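PDB 3CWV: DNA gyrase, B subunit, truncated from Myxococcus xanthus, which probably uses ATP to break, pass and rejoin double-stranded DNA, as a type II topoisomerase of the GyrB family. Local coordinates for residues S105-Q113 with V125-Q133; D115-R124 with E135-P146. One frame throughout, in Å; residues are numbered along the deposited sequence.

Contact 1 (S105-Q113 with V125-Q133)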
loop_
_atom_site.group_PDB
_atom_site.type_symbol
_atom_site.label_atom_id
_atom_site.label_comp_id
_atom_site.label_asym_id
_atom_site.label_seq_id
_atom_site.Cartn_x
_atom_site.Cartn_y
_atom_site.Cartn_z
ATOM N N SER A 105 9.817 -6.297 -11.863
ATOM C CA SER A 105 9.225 -5.403 -12.856
ATOM C C SER A 105 10.236 -5.072 -13.931
ATOM O O SER A 105 9.911 -5.061 -15.116
ATOM C CB SER A 105 8.674 -4.136 -12.219
ATOM O OG SER A 105 7.675 -4.472 -11.283
ATOM N N LEU A 106 11.464 -4.786 -13.520
ATOM C CA LEU A 106 12.529 -4.490 -14.482
ATOM C C LEU A 106 12.907 -5.725 -15.294
ATOM O O LEU A 106 13.014 -5.643 -16.529
ATOM C CB LEU A 106 13.795 -3.993 -13.753
ATOM C CG LEU A 106 13.643 -2.699 -12.946
ATOM C CD1 LEU A 106 14.985 -2.367 -12.224
ATOM C CD2 LEU A 106 13.180 -1.569 -13.814
ATOM N N ALA A 107 13.103 -6.866 -14.624
ATOM C CA ALA A 107 13.472 -8.103 -15.342
ATOM C C ALA A 107 12.464 -8.454 -16.437
ATOM O O ALA A 107 12.839 -8.962 -17.500
ATOM C CB ALA A 107 13.588 -9.337 -14.356
ATOM N N LEU A 108 11.184 -8.233 -16.152
ATOM C CA LEU A 108 10.104 -8.646 -17.068
ATOM C C LEU A 108 9.639 -7.550 -18.030
ATOM O O LEU A 108 8.505 -7.585 -18.525
ATOM C CB LEU A 108 8.906 -9.205 -16.275
ATOM C CG LEU A 108 9.278 -10.431 -15.404
ATOM C CD1 LEU A 108 8.085 -10.954 -14.621
ATOM C CD2 LEU A 108 9.978 -11.563 -16.216
ATOM N N SER A 109 10.507 -6.559 -18.252
ATOM C CA SER A 109 10.278 -5.532 -19.256
ATOM C C SER A 109 11.111 -5.862 -20.511
ATOM O O SER A 109 12.119 -6.542 -20.413
ATOM C CB SER A 109 10.638 -4.129 -18.698
ATOM O OG SER A 109 12.041 -4.073 -18.390
ATOM N N SER A 110 10.657 -5.433 -21.697
ATOM C CA SER A 110 11.508 -5.529 -22.894
ATOM C C SER A 110 12.466 -4.345 -22.903
ATOM O O SER A 110 13.550 -4.423 -23.455
ATOM C CB SER A 110 10.682 -5.513 -24.187
ATOM O OG SER A 110 9.831 -4.402 -24.240
ATOM N N ARG A 111 12.046 -3.258 -22.282
ATOM C CA ARG A 111 12.927 -2.090 -22.161
ATOM C C ARG A 111 12.516 -1.267 -20.981
ATOM O O ARG A 111 11.343 -1.237 -20.629
ATOM C CB ARG A 111 12.847 -1.205 -23.423
ATOM C CG ARG A 111 11.460 -0.783 -23.846
ATOM C CD ARG A 111 11.516 -0.299 -25.319
ATOM N NE ARG A 111 10.218 0.107 -25.859
ATOM C CZ ARG A 111 9.263 -0.730 -26.265
ATOM N NH1 ARG A 111 9.418 -2.041 -26.132
ATOM N NH2 ARG A 111 8.136 -0.243 -26.775
ATOM N N TYR A 112 13.490 -0.545 -20.405
ATOM C CA TYR A 112 13.189 0.409 -19.383
ATOM C C TYR A 112 14.148 1.592 -19.395
ATOM O O TYR A 112 15.183 1.563 -20.059
ATOM C CB TYR A 112 13.176 -0.235 -17.993
ATOM C CG TYR A 112 14.454 -0.800 -17.413
ATOM C CD1 TYR A 112 14.601 -2.179 -17.240
ATOM C CD2 TYR A 112 15.491 0.028 -16.959
ATOM C CE1 TYR A 112 15.736 -2.712 -16.644
ATOM C CE2 TYR A 112 16.627 -0.510 -16.352
ATOM C CZ TYR A 112 16.732 -1.884 -16.205
ATOM O OH TYR A 112 17.829 -2.432 -15.600
ATOM N N GLN A 113 13.770 2.609 -18.648
ATOM C CA GLN A 113 14.631 3.777 -18.445
ATOM C C GLN A 113 14.463 4.237 -17.026
ATOM O O GLN A 113 13.342 4.474 -16.573
ATOM C CB GLN A 113 14.256 4.886 -19.420
ATOM C CG GLN A 113 15.033 6.182 -19.168
ATOM C CD GLN A 113 14.735 7.232 -20.231
ATOM O OE1 GLN A 113 14.705 6.918 -21.418
ATOM N NE2 GLN A 113 14.512 8.488 -19.803
ATOM N N VAL A 125 19.871 5.309 -16.461
ATOM C CA VAL A 125 20.239 3.912 -16.733
ATOM C C VAL A 125 19.199 3.315 -17.689
ATOM O O VAL A 125 18.011 3.373 -17.393
ATOM C CB VAL A 125 20.204 3.065 -15.433
ATOM C CG1 VAL A 125 20.621 1.559 -15.717
ATOM C CG2 VAL A 125 21.055 3.713 -14.336
ATOM N N MET A 126 19.645 2.798 -18.833
ATOM C CA MET A 126 18.746 2.197 -19.818
ATOM C C MET A 126 18.702 0.708 -19.543
ATOM O O MET A 126 19.666 0.146 -19.028
ATOM C CB MET A 126 19.236 2.442 -21.267
ATOM C CG MET A 126 19.255 3.988 -21.690
ATOM S SD MET A 126 17.770 4.935 -21.417
ATOM C CE MET A 126 16.675 4.108 -22.553
ATOM N N GLY A 127 17.581 0.073 -19.888
ATOM C CA GLY A 127 17.466 -1.371 -19.718
ATOM C C GLY A 127 16.954 -1.988 -21.022
ATOM O O GLY A 127 16.141 -1.378 -21.719
ATOM N N GLU A 128 17.454 -3.179 -21.370
ATOM C CA GLU A 128 16.879 -3.942 -22.496
ATOM C C GLU A 128 16.720 -5.404 -22.077
ATOM O O GLU A 128 17.648 -5.990 -21.511
ATOM C CB GLU A 128 17.819 -3.859 -23.719
ATOM C CG GLU A 128 18.205 -2.415 -24.107
ATOM C CD GLU A 128 19.148 -2.340 -25.308
ATOM O OE1 GLU A 128 19.651 -3.393 -25.774
ATOM O OE2 GLU A 128 19.404 -1.214 -25.777
ATOM N N HIS A 129 15.548 -6.003 -22.326
ATOM C CA HIS A 129 15.346 -7.444 -22.038
ATOM C C HIS A 129 15.669 -7.781 -20.590
ATOM O O HIS A 129 16.130 -8.882 -20.262
ATOM C CB HIS A 129 16.197 -8.306 -22.994
ATOM C CG HIS A 129 16.162 -7.799 -24.394
ATOM N ND1 HIS A 129 14.975 -7.630 -25.077
ATOM C CD2 HIS A 129 17.143 -7.341 -25.213
ATOM C CE1 HIS A 129 15.232 -7.098 -26.262
ATOM N NE2 HIS A 129 16.539 -6.932 -26.374
ATOM N N GLY A 130 15.411 -6.802 -19.727
ATOM C CA GLY A 130 15.449 -7.002 -18.308
ATOM C C GLY A 130 16.717 -6.567 -17.638
ATOM O O GLY A 130 16.783 -6.600 -16.414
ATOM N N HIS A 131 17.727 -6.194 -18.436
ATOM C CA HIS A 131 19.089 -5.961 -17.939
ATOM C C HIS A 131 19.533 -4.514 -18.101
ATOM O O HIS A 131 19.356 -3.953 -19.150
ATOM C CB HIS A 131 20.116 -6.789 -18.751
ATOM C CG HIS A 131 20.008 -8.260 -18.528
ATOM N ND1 HIS A 131 20.603 -8.886 -17.460
ATOM C CD2 HIS A 131 19.343 -9.220 -19.213
ATOM C CE1 HIS A 131 20.316 -10.178 -17.497
ATOM N NE2 HIS A 131 19.541 -10.402 -18.543
ATOM N N PRO A 132 20.216 -3.963 -17.100
ATOM C CA PRO A 132 20.732 -2.603 -17.306
ATOM C C PRO A 132 21.826 -2.607 -18.367
ATOM O O PRO A 132 22.617 -3.547 -18.460
ATOM C CB PRO A 132 21.319 -2.206 -15.934
ATOM C CG PRO A 132 21.524 -3.484 -15.185
ATOM C CD PRO A 132 20.606 -4.546 -15.800
ATOM N N GLN A 133 21.836 -1.571 -19.183
ATOM C CA GLN A 133 22.907 -1.375 -20.138
ATOM C C GLN A 133 24.054 -0.610 -19.476
ATOM O O GLN A 133 24.004 0.613 -19.336
ATOM C CB GLN A 133 22.347 -0.658 -21.342
ATOM C CG GLN A 133 21.201 -1.450 -21.970
ATOM C CD GLN A 133 21.646 -2.866 -22.310
ATOM O OE1 GLN A 133 22.420 -3.063 -23.245
ATOM N NE2 GLN A 133 21.200 -3.853 -21.521
HETATM O O HOH W 1 14.521 -4.065 -19.962
HETATM O O HOH W 2 17.411 -4.801 -14.640
#
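R111-Q113 and V125-E128 run antiparallel at 172°, with Y112 and G127 as the hydrogen-bonded pair: Y112 N donates to G127 O, and G127 N gives its hydrogen to Y112 O at 2.8 Å. R111-E128 and Q113-M126 flank it as non-hydrogen-bonded pairs, and past R111-E128 the almost straight bond from H129 N to S110 O (2.8 Å) ties in the type I' turn E128-H131. The Y112 ring does most of the packing. With CG set between its backbone N and carbonyl carbon (chi1 65°), the ring lies flat over the neighbouring strand, and G127 CA sits 3.5 Å from its centroid in a CH-pi contact; a CB at G127 would collide with Y112 CE1. L106 CD2 covers the opposite face near the rim, and S109 OG lies at the edge. The sheet is that of the GHKL-type ATPase domain expected in GyrB, and here helix 102-107 runs into its strand 109-118. At the far end of the ring, Y112 OH gives its hydrogen to a water that donates to G130 O (2.6 Å from the water), while the ring of P132 packs beside the hydroxyl. A leucine in place of Y112 would probably leave this water without its donor and G127 CA without an aromatic face. G130 slips beneath the helix end, its CA 3.3 Å from L106 O; a second water bridges G130 N and S109 OG. On the sheet face bearing R111, the Q113 and M126 side chains lie side by side, OE1 of Q113 3.6 Å from CE of M126, while Q113 NE2 is bonded to D115.

Contact 2 (D115-R124 with E135-P146)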
loop_
_atom_site.group_PDB
_atom_site.type_symbol
_atom_site.label_atom_id
_atom_site.label_comp_id
_atom_site.label_asym_id
_atom_site.label_seq_id
_atom_site.Cartn_x
_atom_site.Cartn_y
_atom_site.Cartn_z
ATOM N N ASP A 115 15.646 7.214 -14.302
ATOM C CA ASP A 115 16.305 8.525 -14.124
ATOM C C ASP A 115 16.407 8.827 -12.649
ATOM O O ASP A 115 15.467 8.589 -11.893
ATOM C CB ASP A 115 15.512 9.622 -14.811
ATOM C CG ASP A 115 15.548 9.520 -16.326
ATOM O OD1 ASP A 115 16.520 10.031 -16.917
ATOM O OD2 ASP A 115 14.582 8.978 -16.941
ATOM N N ILE A 116 17.559 9.337 -12.218
ATOM C CA ILE A 116 17.750 9.656 -10.814
ATOM C C ILE A 116 18.250 11.105 -10.797
ATOM O O ILE A 116 19.197 11.433 -11.511
ATOM C CB ILE A 116 18.802 8.735 -10.106
ATOM C CG1 ILE A 116 18.542 7.231 -10.336
ATOM C CG2 ILE A 116 18.863 9.025 -8.601
ATOM C CD1 ILE A 116 19.449 6.628 -11.420
ATOM N N TRP A 117 17.587 11.955 -10.018
ATOM C CA TRP A 117 17.982 13.364 -9.894
ATOM C C TRP A 117 18.528 13.505 -8.481
ATOM O O TRP A 117 17.916 13.024 -7.532
ATOM C CB TRP A 117 16.773 14.307 -10.048
ATOM C CG TRP A 117 16.187 14.458 -11.443
ATOM C CD1 TRP A 117 16.439 15.445 -12.341
ATOM C CD2 TRP A 117 15.211 13.591 -12.060
ATOM N NE1 TRP A 117 15.689 15.247 -13.489
ATOM C CE2 TRP A 117 14.927 14.116 -13.336
ATOM C CE3 TRP A 117 14.571 12.418 -11.652
ATOM C CZ2 TRP A 117 14.023 13.515 -14.211
ATOM C CZ3 TRP A 117 13.667 11.812 -12.521
ATOM C CH2 TRP A 117 13.390 12.365 -13.780
ATOM N N ALA A 118 19.679 14.169 -8.341
ATOM C CA ALA A 118 20.282 14.439 -7.025
ATOM C C ALA A 118 21.384 15.487 -7.210
ATOM O O ALA A 118 22.068 15.476 -8.222
ATOM C CB ALA A 118 20.871 13.181 -6.427
ATOM N N ASP A 119 21.533 16.402 -6.255
ATOM C CA ASP A 119 22.658 17.371 -6.279
ATOM C C ASP A 119 22.715 18.232 -7.524
ATOM O O ASP A 119 23.792 18.487 -8.062
ATOM C CB ASP A 119 23.993 16.634 -6.151
ATOM C CG ASP A 119 24.059 15.772 -4.910
ATOM O OD1 ASP A 119 23.770 16.311 -3.816
ATOM O OD2 ASP A 119 24.390 14.561 -5.033
ATOM N N GLY A 120 21.564 18.673 -7.999
ATOM C CA GLY A 120 21.515 19.460 -9.220
ATOM C C GLY A 120 21.888 18.720 -10.487
ATOM O O GLY A 120 22.021 19.334 -11.548
ATOM N N ARG A 121 22.046 17.397 -10.397
ATOM C CA ARG A 121 22.425 16.611 -11.556
ATOM C C ARG A 121 21.485 15.398 -11.710
ATOM O O ARG A 121 20.779 15.028 -10.777
ATOM C CB ARG A 121 23.878 16.133 -11.435
ATOM C CG ARG A 121 24.951 17.251 -11.523
ATOM C CD ARG A 121 26.355 16.675 -11.510
ATOM N NE ARG A 121 26.563 15.807 -10.347
ATOM C CZ ARG A 121 26.963 16.235 -9.151
ATOM N NH1 ARG A 121 27.112 15.367 -8.156
ATOM N NH2 ARG A 121 27.209 17.526 -8.943
ATOM N N GLN A 122 21.508 14.816 -12.897
ATOM C CA GLN A 122 20.644 13.706 -13.279
ATOM C C GLN A 122 21.470 12.570 -13.901
ATOM O O GLN A 122 22.378 12.794 -14.728
ATOM C CB GLN A 122 19.583 14.224 -14.270
ATOM C CG GLN A 122 18.592 13.174 -14.797
ATOM C CD GLN A 122 17.606 13.735 -15.786
ATOM O OE1 GLN A 122 17.567 14.950 -16.031
ATOM N NE2 GLN A 122 16.783 12.856 -16.374
ATOM N N TRP A 123 21.137 11.339 -13.520
ATOM C CA TRP A 123 21.787 10.166 -14.076
ATOM C C TRP A 123 20.708 9.270 -14.679
ATOM O O TRP A 123 19.612 9.202 -14.137
ATOM C CB TRP A 123 22.502 9.414 -12.952
ATOM C CG TRP A 123 23.442 8.386 -13.462
ATOM C CD1 TRP A 123 23.223 7.023 -13.581
ATOM C CD2 TRP A 123 24.762 8.632 -13.954
ATOM N NE1 TRP A 123 24.343 6.424 -14.130
ATOM C CE2 TRP A 123 25.294 7.393 -14.368
ATOM C CE3 TRP A 123 25.551 9.793 -14.079
ATOM C CZ2 TRP A 123 26.591 7.274 -14.896
ATOM C CZ3 TRP A 123 26.832 9.681 -14.618
ATOM C CH2 TRP A 123 27.343 8.426 -15.015
ATOM N N ARG A 124 21.040 8.573 -15.761
ATOM C CA ARG A 124 20.078 7.746 -16.494
ATOM C C ARG A 124 20.650 6.351 -16.781
ATOM O O ARG A 124 21.749 6.235 -17.341
ATOM C CB ARG A 124 19.691 8.430 -17.815
ATOM C CG ARG A 124 18.628 7.661 -18.668
ATOM C CD ARG A 124 18.243 8.489 -19.894
ATOM N NE ARG A 124 17.465 9.657 -19.480
ATOM C CZ ARG A 124 17.202 10.716 -20.229
ATOM N NH1 ARG A 124 17.678 10.803 -21.461
ATOM N NH2 ARG A 124 16.491 11.707 -19.720
ATOM N N GLU A 135 26.405 0.946 -16.592
ATOM C CA GLU A 135 26.018 1.605 -15.363
ATOM C C GLU A 135 25.370 3.001 -15.611
ATOM O O GLU A 135 25.234 3.790 -14.688
ATOM C CB GLU A 135 27.221 1.710 -14.423
ATOM C CG GLU A 135 28.360 2.550 -15.002
ATOM C CD GLU A 135 29.552 2.600 -14.083
ATOM O OE1 GLU A 135 29.357 2.711 -12.860
ATOM O OE2 GLU A 135 30.686 2.521 -14.589
ATOM N N GLY A 136 24.945 3.259 -16.841
ATOM C CA GLY A 136 24.165 4.442 -17.186
ATOM C C GLY A 136 25.061 5.591 -17.621
ATOM O O GLY A 136 26.231 5.369 -17.888
ATOM N N ALA A 137 24.513 6.806 -17.707
ATOM C CA ALA A 137 25.255 7.985 -18.187
ATOM C C ALA A 137 24.572 9.219 -17.679
ATOM O O ALA A 137 23.380 9.176 -17.395
ATOM C CB ALA A 137 25.289 8.026 -19.715
ATOM N N ALA A 138 25.316 10.330 -17.592
ATOM C CA ALA A 138 24.753 11.610 -17.136
ATOM C C ALA A 138 23.751 12.134 -18.155
ATOM O O ALA A 138 23.863 11.851 -19.352
ATOM C CB ALA A 138 25.864 12.654 -16.892
ATOM N N VAL A 139 22.763 12.882 -17.665
ATOM C CA VAL A 139 21.856 13.642 -18.506
ATOM C C VAL A 139 22.250 15.104 -18.310
ATOM O O VAL A 139 22.058 15.670 -17.235
ATOM C CB VAL A 139 20.385 13.426 -18.094
ATOM C CG1 VAL A 139 19.449 14.138 -19.047
ATOM C CG2 VAL A 139 20.063 11.910 -18.054
ATOM N N THR A 140 22.834 15.691 -19.347
ATOM C CA THR A 140 23.300 17.084 -19.299
ATOM C C THR A 140 22.819 17.841 -20.548
ATOM O O THR A 140 23.043 17.398 -21.677
ATOM C CB THR A 140 24.840 17.159 -19.188
ATOM O OG1 THR A 140 25.426 16.536 -20.330
ATOM C CG2 THR A 140 25.347 16.427 -17.946
ATOM N N PRO A 141 22.109 18.967 -20.354
ATOM C CA PRO A 141 21.768 19.509 -19.046
ATOM C C PRO A 141 20.637 18.669 -18.421
ATOM O O PRO A 141 19.951 17.938 -19.133
ATOM C CB PRO A 141 21.253 20.911 -19.386
ATOM C CG PRO A 141 20.601 20.716 -20.727
ATOM C CD PRO A 141 21.526 19.766 -21.450
ATOM N N MET A 142 20.495 18.792 -17.104
ATOM C CA MET A 142 19.439 18.195 -16.299
ATOM C C MET A 142 18.065 18.537 -16.875
ATOM O O MET A 142 17.775 19.698 -17.200
ATOM C CB MET A 142 19.552 18.741 -14.864
ATOM C CG MET A 142 18.898 17.894 -13.794
ATOM S SD MET A 142 18.660 18.700 -12.189
ATOM C CE MET A 142 17.042 19.458 -12.347
ATOM N N GLU A 143 17.212 17.528 -17.009
ATOM C CA GLU A 143 15.856 17.742 -17.491
ATOM C C GLU A 143 14.923 17.937 -16.300
ATOM O O GLU A 143 15.264 17.537 -15.181
ATOM C CB GLU A 143 15.473 16.584 -18.414
ATOM C CG GLU A 143 16.456 16.487 -19.581
ATOM C CD GLU A 143 16.212 15.304 -20.494
ATOM O OE1 GLU A 143 15.362 14.452 -20.145
ATOM O OE2 GLU A 143 16.881 15.228 -21.558
ATOM N N PRO A 144 13.752 18.579 -16.509
ATOM C CA PRO A 144 12.954 18.930 -15.335
ATOM C C PRO A 144 12.401 17.714 -14.584
ATOM O O PRO A 144 11.970 16.737 -15.208
ATOM C CB PRO A 144 11.793 19.758 -15.916
ATOM C CG PRO A 144 12.178 20.083 -17.328
ATOM C CD PRO A 144 13.106 19.002 -17.764
ATOM N N MET A 145 12.430 17.792 -13.257
ATOM C CA MET A 145 11.858 16.769 -12.390
ATOM C C MET A 145 10.347 16.866 -12.514
ATOM O O MET A 145 9.827 17.972 -12.507
ATOM C CB MET A 145 12.242 17.039 -10.931
ATOM C CG MET A 145 13.730 17.029 -10.658
ATOM S SD MET A 145 14.171 17.349 -8.949
ATOM C CE MET A 145 13.575 15.867 -8.132
ATOM N N PRO A 146 9.636 15.714 -12.639
ATOM C CA PRO A 146 8.173 15.705 -12.651
ATOM C C PRO A 146 7.542 16.448 -11.469
ATOM O O PRO A 146 6.525 17.123 -11.641
ATOM C CB PRO A 146 7.840 14.208 -12.575
ATOM C CG PRO A 146 8.981 13.564 -13.252
ATOM C CD PRO A 146 10.184 14.359 -12.848
HETATM O O HOH W 3 14.397 13.370 -18.072
HETATM O O HOH W 4 23.241 16.274 -14.968
#
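W123 lays its indole flat on the backbone of A137 and A138, with A137 C over the ring centre and A138 N nearer the rim. Its NE1 points in the ring plane to a lone pair of E135 O, 2.8 Å away, pinning the indole's rotation. G136 passes so close to R124 and to the indole that a CB on it would strike both R124 O and W123 NE1. Beside it R124 and A137 exchange two backbone bonds. On the other sheet face, the knob is V139: its CB and CG1 press on the extended amide arm of Q122, while CG2 fits against R124 CB (3.5 Å) and one face of the guanidinium, which the bend at chi3 (-70°) turns over it. This attaches 131-139, the outermost strand on this side of the eight-stranded sheet, to its hairpin partner 121-128. The chain then curls back, and E143 N meets Q122 OE1 at 2.8 Å, nearly along the C=O axis. W117 fills the hollow of that curl: Q122 CD backs one face, M145 CG rests on the other at 3.7 Å from the five-membered ring's centroid, the M142 sulfur sits at the edge, and NE1 bonds to E143 O (2.9 Å). R124 joins two carboxylates, with NE to D115 OD1 at 2.8 Å and NH2 to E143 OE1 at 3.0 Å. Q122 NE2 also grips D115 OD1, from above the carboxylate plane.

Both contacts use strands 109-118, 121-128 and 131-139, at opposite ends of the same antiparallel run, their centres about 18 Å apart. Contact 1 holds the end beside helix 102-107 and is the more enclosed, with A82 and F157 closing round its tyrosine; its chemistry is backbone pairing, one aromatic ring, glycines and bridging waters. Contact 2 lies at the border strand and the loop after it, where more of the touching residues are exposed; there two tryptophans, methionines and a salt-bridge network do the work. The two meet where Q113 packs against R124: D115 receives Q113 through OD2 and R124 through OD1.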